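Local atomic coordinates of putative nuclease YbcO (Escherichia coli K-12, PDB entry 3G27), a protein that binds zinc through four cysteines and is probably a nuclease. Residues V20-P25 with I52-C57. Sequence-based numbering, arbitrary orientation.
Sequences VCNGNP and IACSAC. With ZN (zinc ion), chain B; CA (calcium ion), chain C.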
# COMPACT_ATOMS: atom_id res chain seq x y z
N VAL A 20 2.91 19.76 1.06
CA VAL A 20 3.33 19.35 -0.27
C VAL A 20 2.17 19.27 -1.29
O VAL A 20 2.27 19.76 -2.42
CB VAL A 20 4.13 17.98 -0.20
CG1 VAL A 20 4.40 17.46 -1.57
CG2 VAL A 20 5.41 18.12 0.61
N CYS A 21 1.06 18.67 -0.88
CA CYS A 21 -0.09 18.52 -1.75
C CYS A 21 -0.50 19.86 -2.28
O CYS A 21 -0.55 20.85 -1.53
CB CYS A 21 -1.28 17.89 -1.00
SG CYS A 21 -2.56 17.09 -2.12
N ASN A 22 -0.83 19.91 -3.56
CA ASN A 22 -1.45 21.10 -4.11
C ASN A 22 -2.99 21.04 -4.09
O ASN A 22 -3.65 22.04 -4.28
CB ASN A 22 -0.88 21.47 -5.50
CG ASN A 22 -1.17 20.45 -6.58
OD1 ASN A 22 -2.24 19.85 -6.64
ND2 ASN A 22 -0.22 20.28 -7.47
N GLY A 23 -3.57 19.87 -3.87
CA GLY A 23 -5.01 19.71 -3.81
C GLY A 23 -5.77 20.00 -5.10
O GLY A 23 -7.00 20.21 -5.06
N ASN A 24 -5.08 20.01 -6.22
CA ASN A 24 -5.66 20.42 -7.48
C ASN A 24 -5.80 19.20 -8.39
O ASN A 24 -4.83 18.75 -9.00
CB ASN A 24 -4.84 21.52 -8.12
CG ASN A 24 -5.48 22.09 -9.35
OD1 ASN A 24 -6.58 21.69 -9.76
ND2 ASN A 24 -4.80 23.04 -9.95
N PRO A 25 -7.01 18.65 -8.47
CA PRO A 25 -7.23 17.43 -9.22
C PRO A 25 -6.88 17.53 -10.71
O PRO A 25 -6.60 16.53 -11.32
CB PRO A 25 -8.72 17.13 -9.01
CG PRO A 25 -9.32 18.40 -8.73
CD PRO A 25 -8.28 19.27 -8.06
N ILE A 52 -3.29 7.68 -7.43
CA ILE A 52 -3.66 8.98 -7.97
C ILE A 52 -2.86 9.96 -7.12
O ILE A 52 -2.90 9.90 -5.89
CB ILE A 52 -5.19 9.31 -7.79
CG1 ILE A 52 -6.10 8.19 -8.35
CG2 ILE A 52 -5.54 10.59 -8.46
CD1 ILE A 52 -7.55 8.25 -7.82
N ALA A 53 -2.14 10.85 -7.77
CA ALA A 53 -1.31 11.80 -7.06
C ALA A 53 -1.33 13.09 -7.86
O ALA A 53 -1.24 13.04 -9.08
CB ALA A 53 0.12 11.25 -6.93
N CYS A 54 -1.46 14.22 -7.17
CA CYS A 54 -1.26 15.55 -7.75
C CYS A 54 0.19 15.72 -8.09
O CYS A 54 1.02 14.96 -7.62
CB CYS A 54 -1.66 16.65 -6.78
SG CYS A 54 -0.53 16.88 -5.35
N SER A 55 0.50 16.74 -8.89
CA SER A 55 1.83 16.90 -9.44
C SER A 55 2.91 17.01 -8.36
O SER A 55 4.00 16.45 -8.49
CB SER A 55 1.88 18.12 -10.37
OG SER A 55 1.39 19.31 -9.76
N ALA A 56 2.56 17.69 -7.27
CA ALA A 56 3.46 17.91 -6.14
C ALA A 56 3.73 16.65 -5.36
O ALA A 56 4.86 16.32 -5.03
CB ALA A 56 2.85 18.96 -5.23
N CYS A 57 2.67 15.94 -5.04
CA CYS A 57 2.82 14.69 -4.29
C CYS A 57 3.55 13.65 -5.13
O CYS A 57 4.36 12.90 -4.63
CB CYS A 57 1.45 14.17 -3.85
SG CYS A 57 0.79 15.02 -2.43
ZN ZN B . -1.25 15.70 -3.46
CA CA C . 0.41 23.02 -0.84
O HOH W 1 1.65 22.28 -2.97
O HOH W 2 -1.77 23.59 -1.59
O HOH W 3 -1.07 21.94 1.04
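The irregular loop 20-25 passes over the start of helix 55-61, its backbone closest where the CA atoms of C21 and C57 lie 5.4 Å apart. Zinc joins the two: C21 SG and C54 SG each bind it at 2.3 Å, C57 SG at 2.4 Å, and C13 supplies the fourth thiolate. With SG turned opposite the backbone N (chi1 -159°), C21 brings its sulfur to the zinc; the C21 backbone O binds calcium, with G19 O and three waters. C54 and C57 form the CxxC half of this Cys4 site, placed where strand 50-53 gives way to the helix. At the N-cap position, C54 SG accepts a nearly straight bond from C57 N (N-H...S angle 165°) and another across the contact from N22 N at 3.5 Å (N-H...S angle 168°), so two amides and the metal grip one sulfur and would probably temper its negative charge. N22 OD1 packs against C54 CB while accepting from N24 N at 2.9 Å, an Asx turn that shapes the loop; N22 ND2 lies 3.0 Å from S55 OG. In the first turn of the helix, A56 CB presses against V20 O at 3.0 Å, a tight contact; V20 O accepts from a calcium-bound water, and V20 CG1 rests 3.7 Å from A56 O.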